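Flavin prenyltransferase PAD1, mitochondrial (Aspergillus niger, PDB 6QLG) probably catalyses metal-independent transfer of a dimethylallyl group onto the flavin N5 and C6 of reduced FMN, making the prenylated cofactor used by a ferulic acid decarboxylase. Local coordinates at residues M127-L130 with A131-S135; S166-H169 with L170-M173. All blocks are in the same frame, centred on the assembly; numbering follows the deposited sequence.

Contact 1. Residues M127-L130 with A131-S135. With FMN (flavin mononucleotide), chain M.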
ATOM      1  N   MET B 127     -11.681   3.966 -22.984  1.00 18.14           N
ATOM      2  CA  MET B 127     -10.611   3.752 -22.017  1.00 20.19           C
ATOM      3  C   MET B 127      -9.619   4.905 -22.027  1.00 20.32           C
ATOM      4  O   MET B 127      -9.064   5.255 -20.980  1.00 18.98           O
ATOM      5  CB  MET B 127      -9.898   2.429 -22.305  1.00 18.84           C
ATOM      6  CG  MET B 127     -10.783   1.198 -22.165  1.00 18.61           C
ATOM      7  SD  MET B 127     -11.471   0.992 -20.506  1.00 19.30           S
ATOM      8  CE  MET B 127     -13.117   1.699 -20.690  1.00 15.43           C
ATOM      9  N   LYS B 128      -9.392   5.508 -23.196  1.00 21.40           N
ATOM     10  CA  LYS B 128      -8.499   6.659 -23.287  1.00 19.85           C
ATOM     11  C   LYS B 128      -9.003   7.815 -22.429  1.00 22.82           C
ATOM     12  O   LYS B 128      -8.239   8.419 -21.669  1.00 18.90           O
ATOM     13  CB  LYS B 128      -8.351   7.083 -24.751  1.00 20.35           C
ATOM     14  CG  LYS B 128      -7.495   8.327 -24.977  1.00 22.48           C
ATOM     15  CD  LYS B 128      -8.357   9.584 -25.064  1.00 20.79           C
ATOM     16  CE  LYS B 128      -7.804  10.589 -26.049  1.00 23.52           C
ATOM     17  NZ  LYS B 128      -8.665  11.808 -26.077  1.00 27.04           N
ATOM     18  N   THR B 129     -10.292   8.144 -22.546  1.00 18.72           N
ATOM     19  CA  THR B 129     -10.838   9.256 -21.773  1.00 17.47           C
ATOM     20  C   THR B 129     -10.942   8.901 -20.293  1.00 19.38           C
ATOM     21  O   THR B 129     -10.691   9.750 -19.427  1.00 18.36           O
ATOM     22  CB  THR B 129     -12.196   9.671 -22.345  1.00 20.41           C
ATOM     23  OG1 THR B 129     -11.989  10.384 -23.571  1.00 19.91           O
ATOM     24  CG2 THR B 129     -12.951  10.570 -21.377  1.00 18.89           C
ATOM     25  N   LEU B 130     -11.294   7.650 -19.981  1.00 20.29           N
ATOM     26  CA  LEU B 130     -11.217   7.184 -18.598  1.00 17.25           C
ATOM     27  C   LEU B 130      -9.815   7.382 -18.031  1.00 19.69           C
ATOM     28  O   LEU B 130      -9.651   7.792 -16.876  1.00 17.26           O
ATOM     29  CB  LEU B 130     -11.623   5.711 -18.516  1.00 14.06           C
ATOM     30  CG  LEU B 130     -11.135   4.936 -17.285  1.00 18.14           C
ATOM     31  CD1 LEU B 130     -11.847   5.405 -16.016  1.00 20.09           C
ATOM     32  CD2 LEU B 130     -11.308   3.437 -17.472  1.00 15.10           C
ATOM     33  N   ALA B 131      -8.790   7.109 -18.840  1.00 16.91           N
ATOM     34  CA  ALA B 131      -7.416   7.259 -18.370  1.00 18.95           C
ATOM     35  C   ALA B 131      -7.028   8.725 -18.233  1.00 19.76           C
ATOM     36  O   ALA B 131      -6.295   9.092 -17.306  1.00 17.26           O
ATOM     37  CB  ALA B 131      -6.462   6.547 -19.320  1.00 16.29           C
ATOM     38  N   ALA B 132      -7.488   9.572 -19.157  1.00 16.12           N
ATOM     39  CA  ALA B 132      -7.239  11.005 -19.033  1.00 19.48           C
ATOM     40  C   ALA B 132      -7.808  11.548 -17.729  1.00 20.00           C
ATOM     41  O   ALA B 132      -7.155  12.336 -17.036  1.00 22.07           O
ATOM     42  CB  ALA B 132      -7.833  11.749 -20.232  1.00 15.92           C
ATOM     43  N   ILE B 133      -9.021  11.122 -17.372  1.00 19.40           N
ATOM     44  CA  ILE B 133      -9.646  11.600 -16.143  1.00 18.75           C
ATOM     45  C   ILE B 133      -8.934  11.030 -14.922  1.00 20.69           C
ATOM     46  O   ILE B 133      -8.679  11.745 -13.946  1.00 17.25           O
ATOM     47  CB  ILE B 133     -11.147  11.254 -16.147  1.00 18.13           C
ATOM     48  CG1 ILE B 133     -11.846  11.957 -17.313  1.00 21.83           C
ATOM     49  CG2 ILE B 133     -11.791  11.645 -14.826  1.00 18.33           C
ATOM     50  CD1 ILE B 133     -13.239  11.434 -17.597  1.00 18.57           C
ATOM     51  N   HIS B 134      -8.601   9.737 -14.955  1.00 18.73           N
ATOM     52  CA  HIS B 134      -7.897   9.123 -13.834  1.00 19.81           C
ATOM     53  C   HIS B 134      -6.522   9.751 -13.631  1.00 20.96           C
ATOM     54  O   HIS B 134      -6.136  10.077 -12.503  1.00 18.63           O
ATOM     55  CB  HIS B 134      -7.767   7.615 -14.054  1.00 16.86           C
ATOM     56  CG  HIS B 134      -6.797   6.955 -13.122  1.00 19.70           C
ATOM     57  ND1 HIS B 134      -5.453   6.836 -13.407  1.00 18.11           N
ATOM     58  CD2 HIS B 134      -6.975   6.385 -11.907  1.00 18.19           C
ATOM     59  CE1 HIS B 134      -4.846   6.221 -12.407  1.00 18.93           C
ATOM     60  NE2 HIS B 134      -5.747   5.936 -11.484  1.00 22.04           N
ATOM     61  N   SER B 135      -5.762   9.919 -14.716  1.00 21.69           N
ATOM     62  CA  SER B 135      -4.414  10.463 -14.589  1.00 18.17           C
ATOM     63  C   SER B 135      -4.433  11.943 -14.235  1.00 21.37           C
ATOM     64  O   SER B 135      -3.505  12.435 -13.581  1.00 20.93           O
ATOM     65  CB  SER B 135      -3.633  10.251 -15.887  1.00 17.94           C
ATOM     66  OG  SER B 135      -4.211  10.993 -16.950  1.00 17.71           O
TER
HETATM   67  N1  FMN M 402     -11.959   2.390 -27.265  1.00 29.85           N
HETATM   68  C2  FMN M 402     -12.435   1.880 -26.075  1.00 25.85           C
HETATM   69  O2  FMN M 402     -11.815   2.079 -25.038  1.00 27.00           O
HETATM   70  N3  FMN M 402     -13.603   1.151 -26.059  1.00 30.49           N
HETATM   71  C4  FMN M 402     -14.292   0.935 -27.239  1.00 29.93           C
HETATM   72  O4  FMN M 402     -15.340   0.285 -27.249  1.00 29.74           O
HETATM   73  C4A FMN M 402     -13.819   1.445 -28.440  1.00 32.24           C
HETATM   74  N5  FMN M 402     -14.527   1.215 -29.606  1.00 30.53           N
HETATM   75  C5A FMN M 402     -14.071   1.718 -30.810  1.00 36.21           C
HETATM   76  C6  FMN M 402     -14.784   1.490 -31.993  1.00 38.98           C
HETATM   77  C7  FMN M 402     -14.334   1.991 -33.213  1.00 40.68           C
HETATM   78  C7M FMN M 402     -15.115   1.735 -34.475  1.00 46.14           C
HETATM   79  C8  FMN M 402     -13.153   2.733 -33.237  1.00 39.26           C
HETATM   80  C8M FMN M 402     -12.637   3.287 -34.537  1.00 31.18           C
HETATM   81  C9  FMN M 402     -12.443   2.953 -32.051  1.00 36.12           C
HETATM   82  C9A FMN M 402     -12.891   2.455 -30.832  1.00 32.65           C
HETATM   83  N10 FMN M 402     -12.188   2.691 -29.652  1.00 35.63           N
HETATM   84  C10 FMN M 402     -12.643   2.177 -28.450  1.00 31.57           C
HETATM   85  C1' FMN M 402     -10.899   3.467 -29.668  1.00 29.15           C
HETATM   86  C2' FMN M 402     -11.008   4.957 -29.340  1.00 31.80           C
HETATM   87  O2' FMN M 402     -11.804   5.617 -30.303  1.00 28.55           O
HETATM   88  C3' FMN M 402      -9.601   5.555 -29.308  1.00 30.78           C
HETATM   89  O3' FMN M 402      -8.897   5.018 -28.212  1.00 25.90           O
HETATM   90  C4' FMN M 402      -9.600   7.076 -29.207  1.00 25.80           C
HETATM   91  O4' FMN M 402      -8.290   7.532 -28.952  1.00 29.56           O
HETATM   92  C5' FMN M 402     -10.502   7.567 -28.086  1.00 28.66           C
HETATM   93  O5' FMN M 402     -10.557   8.971 -28.174  1.00 23.31           O
HETATM   94  P   FMN M 402     -11.648   9.812 -27.345  1.00 26.52           P
HETATM   95  O1P FMN M 402     -11.136  11.216 -27.143  1.00 23.09           O
HETATM   96  O2P FMN M 402     -12.929   9.844 -28.143  1.00 25.96           O
HETATM   97  O3P FMN M 402     -11.894   9.192 -25.988  1.00 26.32           O
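Thr129 lays its methyl CG2 across the end of Ile133, 3.9 Å from CD1, one turn further along helix 127-135. Its first torsion (-74°) sets the two branches to different tasks: CG2 stands opposite the backbone N and meets Ile133, while OG1, opposite the carbonyl carbon, turns to the FMN phosphate and donates a hydrogen bond to O3P (2.7 Å). Ile133 CG1 also packs on the carbonyl oxygen of Thr129, and beyond this pair Ile142 and Ala146 of helix 141-151 close in.

Lys128 reaches the same phosphate by another route. Bent at chi2 and chi3, its chain passes beside the ribityl and phosphate end of FMN until Lys128 NZ donates to FMN O1P at 2.8 Å. At the first residue of the helix, the backbone N of Met127 gives FMN O2 an almost straight bond (2.8 Å, 171° at the hydrogen), and Met127 CG lies against that same oxygen.

Backbone bonds run on from one turn to the next: Ala131 N to Met127 O, then Ala132 to Lys128, Ile133 to Thr129 and His134 to Leu130. Where the helix ends, Ala131 O accepts from both Ser135 N and Ser135 OG, which arrive from opposite faces of its carbonyl plane; OG comes to 2.8 Å.

The first turn therefore holds the cofactor at two points, the pyrimidine carbonyl O2 and the phosphate, sharing the task with Ser75, Ser126, Gly49 and Arg161. The charge of Lys128 would be expected to offset that of the phosphate, and the helix N terminus may favour partial negative charge on O2.

Contact 2. Residues S166-H169 with L170-M173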
ATOM      1  N   SER B 166      -8.250  -5.092 -18.818  1.00 19.62           N
ATOM      2  CA  SER B 166      -6.915  -5.334 -18.301  1.00 20.06           C
ATOM      3  C   SER B 166      -6.794  -4.758 -16.895  1.00 15.51           C
ATOM      4  O   SER B 166      -7.696  -4.088 -16.388  1.00 17.01           O
ATOM      5  CB  SER B 166      -5.860  -4.715 -19.217  1.00 21.04           C
ATOM      6  OG  SER B 166      -5.816  -3.307 -19.046  1.00 20.17           O
ATOM      7  N   GLU B 167      -5.649  -5.021 -16.261  1.00 18.86           N
ATOM      8  CA  GLU B 167      -5.399  -4.449 -14.944  1.00 17.98           C
ATOM      9  C   GLU B 167      -5.267  -2.931 -15.019  1.00 18.31           C
ATOM     10  O   GLU B 167      -5.579  -2.235 -14.046  1.00 18.74           O
ATOM     11  CB  GLU B 167      -4.150  -5.087 -14.322  1.00 20.17           C
ATOM     12  CG  GLU B 167      -3.113  -4.095 -13.822  1.00 29.50           C
ATOM     13  CD  GLU B 167      -2.399  -4.574 -12.573  1.00 36.96           C
ATOM     14  OE1 GLU B 167      -2.349  -3.808 -11.587  1.00 38.63           O
ATOM     15  OE2 GLU B 167      -1.886  -5.715 -12.577  1.00 36.33           O
ATOM     16  N   ILE B 168      -4.829  -2.406 -16.167  1.00 19.45           N
ATOM     17  CA  ILE B 168      -4.790  -0.959 -16.370  1.00 16.18           C
ATOM     18  C   ILE B 168      -6.194  -0.371 -16.278  1.00 16.61           C
ATOM     19  O   ILE B 168      -6.443   0.574 -15.520  1.00 19.05           O
ATOM     20  CB  ILE B 168      -4.136  -0.622 -17.723  1.00 20.85           C
ATOM     21  CG1 ILE B 168      -2.772  -1.304 -17.856  1.00 24.92           C
ATOM     22  CG2 ILE B 168      -4.027   0.892 -17.907  1.00 18.74           C
ATOM     23  CD1 ILE B 168      -1.697  -0.681 -17.013  1.00 22.90           C
ATOM     24  N   HIS B 169      -7.127  -0.916 -17.065  1.00 14.89           N
ATOM     25  CA  HIS B 169      -8.506  -0.431 -17.055  1.00 17.41           C
ATOM     26  C   HIS B 169      -9.104  -0.495 -15.655  1.00 17.28           C
ATOM     27  O   HIS B 169      -9.726   0.465 -15.186  1.00 18.50           O
ATOM     28  CB  HIS B 169      -9.361  -1.252 -18.023  1.00 16.58           C
ATOM     29  CG  HIS B 169      -8.828  -1.297 -19.421  1.00 16.59           C
ATOM     30  ND1 HIS B 169      -8.787  -2.458 -20.162  1.00 19.21           N
ATOM     31  CD2 HIS B 169      -8.332  -0.323 -20.220  1.00 16.86           C
ATOM     32  CE1 HIS B 169      -8.280  -2.200 -21.354  1.00 18.95           C
ATOM     33  NE2 HIS B 169      -7.997  -0.912 -21.415  1.00 17.26           N
ATOM     34  N   LEU B 170      -8.928  -1.630 -14.974  1.00 18.77           N
ATOM     35  CA  LEU B 170      -9.569  -1.828 -13.679  1.00 15.81           C
ATOM     36  C   LEU B 170      -8.962  -0.927 -12.614  1.00 17.20           C
ATOM     37  O   LEU B 170      -9.681  -0.412 -11.749  1.00 19.34           O
ATOM     38  CB  LEU B 170      -9.475  -3.299 -13.270  1.00 15.59           C
ATOM     39  CG  LEU B 170     -10.510  -4.168 -13.990  1.00 17.75           C
ATOM     40  CD1 LEU B 170     -10.246  -5.644 -13.772  1.00 18.28           C
ATOM     41  CD2 LEU B 170     -11.914  -3.794 -13.529  1.00 17.32           C
ATOM     42  N   ARG B 171      -7.644  -0.720 -12.658  1.00 17.73           N
ATOM     43  CA  ARG B 171      -7.021   0.223 -11.734  1.00 21.01           C
ATOM     44  C   ARG B 171      -7.553   1.633 -11.956  1.00 18.43           C
ATOM     45  O   ARG B 171      -7.865   2.346 -10.995  1.00 19.90           O
ATOM     46  CB  ARG B 171      -5.499   0.192 -11.888  1.00 22.37           C
ATOM     47  CG  ARG B 171      -4.781   1.282 -11.100  1.00 25.90           C
ATOM     48  CD  ARG B 171      -3.474   1.693 -11.760  1.00 27.92           C
ATOM     49  NE  ARG B 171      -3.683   2.530 -12.937  1.00 25.69           N
ATOM     50  CZ  ARG B 171      -2.889   2.531 -14.004  1.00 26.06           C
ATOM     51  NH1 ARG B 171      -1.827   1.738 -14.044  1.00 21.94           N
ATOM     52  NH2 ARG B 171      -3.155   3.328 -15.032  1.00 20.78           N
ATOM     53  N   ASN B 172      -7.668   2.052 -13.219  1.00 18.07           N
ATOM     54  CA  ASN B 172      -8.217   3.370 -13.512  1.00 18.28           C
ATOM     55  C   ASN B 172      -9.654   3.488 -13.020  1.00 17.96           C
ATOM     56  O   ASN B 172     -10.042   4.520 -12.459  1.00 19.15           O
ATOM     57  CB  ASN B 172      -8.135   3.651 -15.012  1.00 18.51           C
ATOM     58  CG  ASN B 172      -6.714   3.888 -15.481  1.00 22.35           C
ATOM     59  OD1 ASN B 172      -5.786   3.954 -14.674  1.00 19.52           O
ATOM     60  ND2 ASN B 172      -6.534   4.016 -16.792  1.00 19.62           N
ATOM     61  N   MET B 173     -10.454   2.434 -13.202  1.00 16.51           N
ATOM     62  CA  MET B 173     -11.842   2.466 -12.749  1.00 19.08           C
ATOM     63  C   MET B 173     -11.928   2.546 -11.230  1.00 19.01           C
ATOM     64  O   MET B 173     -12.682   3.359 -10.684  1.00 19.72           O
ATOM     65  CB  MET B 173     -12.589   1.234 -13.254  1.00 17.37           C
ATOM     66  CG  MET B 173     -12.918   1.254 -14.736  1.00 15.62           C
ATOM     67  SD  MET B 173     -13.623  -0.318 -15.261  1.00 18.12           S
ATOM     68  CE  MET B 173     -13.739  -0.056 -17.032  1.00 16.95           C
TER
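His169 and Ser166 form a capping box at the start of helix 167-178, the crossover helix between strands 155-160 and 182-183 in this flavoprotein's parallel sheet. The backbone N of Ser166 donates to His169 ND1, 3.0 Å away and nearly straight (174°), although the donor sits 29° out of the ring plane. In return Ser166 OG, at the N-cap, accepts weak bonds from the backbone N atoms of Ile168 and His169, and it lies over one face of the imidazole, toward its rim. The other ring nitrogen, NE2, is hydrogen-bonded to Asp147 of a neighbouring subunit, so the cap is tied to the oligomer interface.

Further along the helix, Arg171 bends at chi3 to bring its guanidinium back to the adjacent Asn172. Arg171 NH2 donates to Asn172 OD1 at 2.7 Å, and NE adds a weak bond to the same oxygen. NH2 also bonds the carbonyl oxygen of His134, and Asn172 ND2 that of Ser135, both in the neighbouring subunit that supplies Asp147. Glu167 turns to a different copy, where its carboxylate makes a salt bridge with Arg178.

Main-chain bonds from Leu170 N to Ser166 O through Met173 N to His169 O carry the helix forward from the cap. Around them Ile168 runs alongside both Arg171 and Asn172, pointing the same way, while Leu170 settles against the carbonyl oxygen of Ser166. The two branches of Ile168 divide the guanidinium between them: CD1 lies 3.8 Å from Arg171 NH1, and CG2 lies 3.9 Å from NH2.

How the contacts relate
Followed from the N terminus, strand 119-125 leads straight into contact 1 on helix 127-135; after helix 141-151 and strand 155-160, the chain reaches contact 2 at the start of helix 167-178. The contacts come in series, neither nested nor crossed, and each lies within one helix, so neither closes a long loop. Their centres are about 10 Å apart and the helices touch: Met127 SD is 3.4 Å from His169 CD2, Leu130 CD2 packs on Met173 CG, and Ala131 and His134 meet Asn172. This joins a helix whose first turn contacts FMN to the crossover helix after strand 155-160, while both contacts also reach neighbouring subunits.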